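Local coordinates for nucleotidyltransferase-like protein (Exiguobacterium sibiricum, PDB 3C18) that is of unestablished function but probably belongs to the nucleotidyltransferases, which as a family transfer nucleotidyl groups to acceptor substrates, at residues A[3-15]-A[56-69]. Numbering follows the deposited sequence. Where two conformers were deposited one is given.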
loop_
_atom_site.group_PDB
_atom_site.type_symbol
_atom_site.label_atom_id
_atom_site.label_comp_id
_atom_site.label_asym_id
_atom_site.label_seq_id
_atom_site.Cartn_x
_atom_site.Cartn_y
_atom_site.Cartn_z
ATOM N N GLU A 3 20.018 -1.853 -28.866
ATOM C CA GLU A 3 19.054 -2.069 -29.928
ATOM C C GLU A 3 19.471 -3.308 -30.703
ATOM O O GLU A 3 18.711 -4.231 -30.922
ATOM C CB GLU A 3 19.001 -0.867 -30.882
ATOM C CG GLU A 3 17.976 -1.006 -31.998
ATOM C CD GLU A 3 18.432 -1.934 -33.131
ATOM O OE1 GLU A 3 19.657 -2.046 -33.346
ATOM O OE2 GLU A 3 17.566 -2.523 -33.828
ATOM N N GLN A 4 20.714 -3.291 -31.126
ATOM C CA GLN A 4 21.269 -4.362 -31.936
ATOM C C GLN A 4 21.319 -5.632 -31.114
ATOM O O GLN A 4 21.027 -6.705 -31.620
ATOM C CB GLN A 4 22.669 -3.991 -32.466
ATOM N N ALA A 5 21.654 -5.498 -29.837
ATOM C CA ALA A 5 21.879 -6.676 -28.958
ATOM C C ALA A 5 20.582 -7.343 -28.488
ATOM O O ALA A 5 20.592 -8.482 -27.998
ATOM C CB ALA A 5 22.731 -6.302 -27.749
ATOM N N THR A 6 19.467 -6.636 -28.648
ATOM C CA THR A 6 18.150 -7.158 -28.193
ATOM C C THR A 6 17.124 -7.283 -29.322
ATOM O O THR A 6 15.948 -7.613 -29.104
ATOM C CB THR A 6 17.518 -6.274 -27.088
ATOM O OG1 THR A 6 17.197 -4.992 -27.623
ATOM C CG2 THR A 6 18.452 -6.096 -25.912
ATOM N N ARG A 7 17.587 -7.027 -30.536
ATOM C CA ARG A 7 16.694 -6.962 -31.692
ATOM C C ARG A 7 15.838 -8.205 -31.849
ATOM O O ARG A 7 14.658 -8.131 -32.206
ATOM C CB ARG A 7 17.486 -6.716 -32.982
ATOM C CG ARG A 7 16.628 -6.328 -34.169
ATOM C CD ARG A 7 17.500 -6.056 -35.374
ATOM N NE ARG A 7 18.405 -4.935 -35.147
ATOM C CZ ARG A 7 19.430 -4.630 -35.935
ATOM N NH1 ARG A 7 19.694 -5.372 -36.996
ATOM N NH2 ARG A 7 20.198 -3.595 -35.657
ATOM N N THR A 8 16.443 -9.343 -31.567
ATOM C CA THR A 8 15.774 -10.637 -31.739
ATOM C C THR A 8 14.653 -10.791 -30.724
ATOM O O THR A 8 13.723 -11.590 -30.901
ATOM C CB THR A 8 16.774 -11.803 -31.602
ATOM O OG1 THR A 8 17.697 -11.768 -32.698
ATOM C CG2 THR A 8 16.058 -13.137 -31.595
ATOM N N ILE A 9 14.741 -10.006 -29.666
ATOM C CA ILE A 9 13.735 -10.058 -28.601
ATOM C C ILE A 9 12.642 -9.006 -28.806
ATOM O O ILE A 9 11.472 -9.307 -28.710
ATOM C CB ILE A 9 14.351 -9.885 -27.183
ATOM C CG1 ILE A 9 15.322 -11.029 -26.879
ATOM C CG2 ILE A 9 13.229 -9.820 -26.106
ATOM C CD1 ILE A 9 15.928 -11.015 -25.486
ATOM N N TYR A 10 13.016 -7.772 -29.109
ATOM C CA TYR A 10 12.016 -6.689 -29.108
ATOM C C TYR A 10 11.277 -6.563 -30.418
ATOM O O TYR A 10 10.171 -6.025 -30.482
ATOM C CB TYR A 10 12.659 -5.353 -28.732
ATOM C CG TYR A 10 13.367 -4.635 -29.855
ATOM C CD1 TYR A 10 12.645 -4.050 -30.881
ATOM C CD2 TYR A 10 14.756 -4.492 -29.861
ATOM C CE1 TYR A 10 13.283 -3.376 -31.906
ATOM C CE2 TYR A 10 15.408 -3.822 -30.900
ATOM C CZ TYR A 10 14.659 -3.267 -31.910
ATOM O OH TYR A 10 15.258 -2.576 -32.949
ATOM N N SER A 11 11.872 -7.098 -31.468
ATOM C CA SER A 11 11.334 -6.845 -32.828
ATOM C C SER A 11 9.872 -7.213 -32.971
ATOM O O SER A 11 9.109 -6.493 -33.582
ATOM C CB SER A 11 12.166 -7.518 -33.937
ATOM O OG SER A 11 13.284 -6.701 -34.266
ATOM N N GLU A 12 9.481 -8.313 -32.359
ATOM C CA GLU A 12 8.112 -8.823 -32.529
ATOM C C GLU A 12 7.124 -7.847 -31.834
ATOM O O GLU A 12 5.961 -7.716 -32.228
ATOM C CB GLU A 12 7.998 -10.256 -31.973
ATOM N N TYR A 13 7.644 -7.128 -30.834
ATOM C CA TYR A 13 6.865 -6.157 -30.046
ATOM C C TYR A 13 6.640 -4.894 -30.836
ATOM O O TYR A 13 5.523 -4.349 -30.870
ATOM C CB TYR A 13 7.520 -5.855 -28.692
ATOM C CG TYR A 13 7.429 -7.031 -27.727
ATOM C CD1 TYR A 13 6.330 -7.210 -26.916
ATOM C CD2 TYR A 13 8.446 -7.988 -27.662
ATOM C CE1 TYR A 13 6.254 -8.312 -26.028
ATOM C CE2 TYR A 13 8.379 -9.076 -26.791
ATOM C CZ TYR A 13 7.277 -9.236 -25.979
ATOM O OH TYR A 13 7.185 -10.347 -25.141
ATOM N N ALA A 14 7.695 -4.439 -31.491
ATOM C CA ALA A 14 7.610 -3.255 -32.322
ATOM C C ALA A 14 6.626 -3.499 -33.440
ATOM O O ALA A 14 5.984 -2.580 -33.925
ATOM C CB ALA A 14 8.982 -2.871 -32.892
ATOM N N ALA A 15 6.474 -4.757 -33.810
ATOM C CA ALA A 15 5.595 -5.137 -34.947
ATOM C C ALA A 15 4.123 -5.094 -34.547
ATOM O O ALA A 15 3.244 -4.817 -35.362
ATOM C CB ALA A 15 5.948 -6.534 -35.481
ATOM N N LYS A 56 8.887 -10.814 -18.364
ATOM C CA LYS A 56 9.461 -11.966 -19.073
ATOM C C LYS A 56 10.987 -11.865 -18.941
ATOM O O LYS A 56 11.532 -10.785 -18.929
ATOM C CB LYS A 56 9.058 -11.910 -20.552
ATOM C CG LYS A 56 7.562 -11.722 -20.779
ATOM C CD LYS A 56 7.201 -11.757 -22.258
ATOM C CE LYS A 56 5.727 -11.346 -22.506
ATOM N NZ LYS A 56 5.152 -11.709 -23.860
ATOM N N HIS A 57 11.640 -13.008 -18.797
ATOM C CA HIS A 57 13.116 -13.108 -18.643
ATOM C C HIS A 57 13.742 -13.969 -19.724
ATOM O O HIS A 57 13.348 -15.097 -19.938
ATOM C CB HIS A 57 13.517 -13.732 -17.297
ATOM C CG HIS A 57 13.340 -12.828 -16.126
ATOM N ND1 HIS A 57 13.426 -13.276 -14.823
ATOM C CD2 HIS A 57 13.026 -11.515 -16.056
ATOM C CE1 HIS A 57 13.216 -12.260 -14.003
ATOM N NE2 HIS A 57 12.991 -11.178 -14.725
ATOM N N TYR A 58 14.756 -13.404 -20.355
ATOM C CA TYR A 58 15.473 -14.009 -21.463
ATOM C C TYR A 58 16.984 -13.989 -21.291
ATOM O O TYR A 58 17.538 -13.164 -20.578
ATOM C CB TYR A 58 15.216 -13.178 -22.731
ATOM C CG TYR A 58 13.762 -13.035 -23.112
ATOM C CD1 TYR A 58 13.089 -14.065 -23.767
ATOM C CD2 TYR A 58 13.062 -11.862 -22.832
ATOM C CE1 TYR A 58 11.770 -13.933 -24.112
ATOM C CE2 TYR A 58 11.736 -11.722 -23.183
ATOM C CZ TYR A 58 11.103 -12.760 -23.814
ATOM O OH TYR A 58 9.791 -12.625 -24.165
ATOM N N ARG A 59 17.640 -14.920 -21.967
ATOM C CA ARG A 59 19.100 -14.823 -22.218
ATOM C C ARG A 59 19.322 -14.948 -23.725
ATOM O O ARG A 59 18.806 -15.850 -24.395
ATOM C CB ARG A 59 19.948 -15.844 -21.454
ATOM C CG ARG A 59 21.434 -15.469 -21.475
ATOM C CD ARG A 59 22.252 -16.371 -20.587
ATOM N NE ARG A 59 22.272 -17.733 -21.070
ATOM C CZ ARG A 59 22.803 -18.744 -20.400
ATOM N NH1 ARG A 59 23.354 -18.536 -19.221
ATOM N NH2 ARG A 59 22.773 -19.964 -20.893
ATOM N N LEU A 60 20.010 -13.967 -24.270
ATOM C CA LEU A 60 20.317 -13.978 -25.689
ATOM C C LEU A 60 21.817 -13.948 -25.807
ATOM O O LEU A 60 22.487 -12.916 -25.598
ATOM C CB LEU A 60 19.656 -12.837 -26.463
ATOM C CG LEU A 60 19.996 -12.898 -27.955
ATOM C CD1 LEU A 60 19.742 -14.287 -28.568
ATOM C CD2 LEU A 60 19.270 -11.818 -28.728
ATOM N N ASN A 61 22.318 -15.131 -26.132
ATOM C CA ASN A 61 23.725 -15.399 -26.172
ATOM C C ASN A 61 24.210 -15.353 -24.742
ATOM O O ASN A 61 23.986 -16.290 -23.949
ATOM C CB ASN A 61 24.439 -14.408 -27.082
ATOM C CG ASN A 61 24.030 -14.605 -28.563
ATOM O OD1 ASN A 61 23.719 -15.731 -28.987
ATOM N ND2 ASN A 61 24.001 -13.521 -29.334
ATOM N N THR A 62 24.820 -14.243 -24.404
ATOM C CA THR A 62 25.378 -14.108 -23.072
ATOM C C THR A 62 24.604 -13.063 -22.248
ATOM O O THR A 62 24.742 -12.955 -21.019
ATOM C CB THR A 62 26.877 -13.739 -23.195
ATOM O OG1 THR A 62 27.427 -13.570 -21.889
ATOM C CG2 THR A 62 27.084 -12.436 -23.997
ATOM N N LEU A 63 23.767 -12.319 -22.970
ATOM C CA LEU A 63 23.059 -11.148 -22.435
ATOM C C LEU A 63 21.721 -11.491 -21.833
ATOM O O LEU A 63 20.832 -11.954 -22.522
ATOM C CB LEU A 63 22.851 -10.107 -23.538
ATOM C CG LEU A 63 22.376 -8.732 -23.054
ATOM C CD1 LEU A 63 23.504 -8.014 -22.292
ATOM C CD2 LEU A 63 21.894 -7.880 -24.205
ATOM N N ARG A 64 21.603 -11.242 -20.536
ATOM C CA ARG A 64 20.367 -11.485 -19.780
ATOM C C ARG A 64 19.504 -10.252 -19.811
ATOM O O ARG A 64 19.930 -9.148 -19.470
ATOM C CB ARG A 64 20.664 -11.872 -18.335
ATOM C CG ARG A 64 21.448 -13.132 -18.217
ATOM C CD ARG A 64 22.078 -13.265 -16.861
ATOM N NE ARG A 64 21.210 -13.924 -15.896
ATOM C CZ ARG A 64 21.357 -13.835 -14.575
ATOM N NH1 ARG A 64 22.327 -13.091 -14.057
ATOM N NH2 ARG A 64 20.516 -14.471 -13.770
ATOM N N VAL A 65 18.274 -10.461 -20.240
ATOM C CA VAL A 65 17.334 -9.379 -20.505
ATOM C C VAL A 65 16.034 -9.599 -19.757
ATOM O O VAL A 65 15.412 -10.626 -19.878
ATOM C CB VAL A 65 17.017 -9.303 -22.025
ATOM C CG1 VAL A 65 16.099 -8.126 -22.365
ATOM C CG2 VAL A 65 18.297 -9.237 -22.819
ATOM N N SER A 66 15.662 -8.596 -18.965
ATOM C CA SER A 66 14.333 -8.533 -18.339
ATOM C C SER A 66 13.413 -7.643 -19.182
ATOM O O SER A 66 13.753 -6.534 -19.544
ATOM C CB SER A 66 14.407 -7.963 -16.919
ATOM O OG SER A 66 13.146 -8.093 -16.294
ATOM N N LEU A 67 12.246 -8.166 -19.492
ATOM C CA LEU A 67 11.264 -7.401 -20.217
ATOM C C LEU A 67 10.023 -7.099 -19.367
ATOM O O LEU A 67 9.294 -8.007 -18.930
ATOM C CB LEU A 67 10.906 -8.124 -21.502
ATOM C CG LEU A 67 10.127 -7.336 -22.546
ATOM C CD1 LEU A 67 10.459 -7.804 -23.926
ATOM C CD2 LEU A 67 8.639 -7.470 -22.263
ATOM N N HIS A 68 9.822 -5.805 -19.143
ATOM C CA HIS A 68 8.616 -5.279 -18.500
ATOM C C HIS A 68 7.613 -4.804 -19.545
ATOM O O HIS A 68 7.893 -3.924 -20.329
ATOM C CB HIS A 68 8.957 -4.176 -17.504
ATOM C CG HIS A 68 9.574 -4.698 -16.230
ATOM N ND1 HIS A 68 8.991 -4.529 -14.992
ATOM C CD2 HIS A 68 10.702 -5.425 -16.017
ATOM C CE1 HIS A 68 9.748 -5.102 -14.067
ATOM N NE2 HIS A 68 10.789 -5.662 -14.664
ATOM N N LEU A 69 6.462 -5.462 -19.547
ATOM C CA LEU A 69 5.351 -5.179 -20.447
ATOM C C LEU A 69 4.291 -4.497 -19.597
ATOM O O LEU A 69 3.783 -5.097 -18.649
ATOM C CB LEU A 69 4.788 -6.483 -21.051
ATOM C CG LEU A 69 3.763 -6.315 -22.186
ATOM C CD1 LEU A 69 4.350 -5.557 -23.360
ATOM C CD2 LEU A 69 3.245 -7.657 -22.641
HETATM O O HOH W 1 22.677 -10.158 -27.594
#
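Lys-56 sends an extended chain to meet Tyr-13 from the opposite direction: its NZ donates to Tyr-13 OH at 2.8 Å, lying at the edge of the ring and near its plane. Two residues on, Tyr-58 turns one ring face to Ile-9. CG2 of Ile-9 stands 4.1 Å from the ring centroid and 26° off the normal, a CH-pi contact, while Ile-9 CD1 reaches Tyr-58 CB at 3.6 Å. With chi1 of Ile-9 at -62°, CG2 is anti to the backbone N and lies over the face near CE2 and CD2, whereas CD1 sits at the base of the ring, against CB and CG. Leu-60 lays CD2 against Ala-5 O (3.7 Å), and a water donates to Ala-5 O and, weakly, to Leu-60 O. Beyond the type II' turn, Leu-63 CD2 touches Ala-5 CB at 4.0 Å. Val-65 CG2 then backs Ile-9 CD1, and Leu-67 CD1 comes obliquely to the Tyr-13 ring, 3.8 Å from CE2. A phenylalanine in place of Tyr-13 would probably leave Lys-56 NZ without this acceptor. Helix 3-15 thus covers one face of a beta hairpin, its axis at 45° to strand 63-69. The hairpin ends the five-stranded mixed sheet of the nucleotidyltransferase-like region; its outermost strand, 53-60, is extended antiparallel by a strand of the second subunit. Apolar packing from Ile-9 and Tyr-13 therefore mainly holds the helix, with one direct hydrogen bond across the contact.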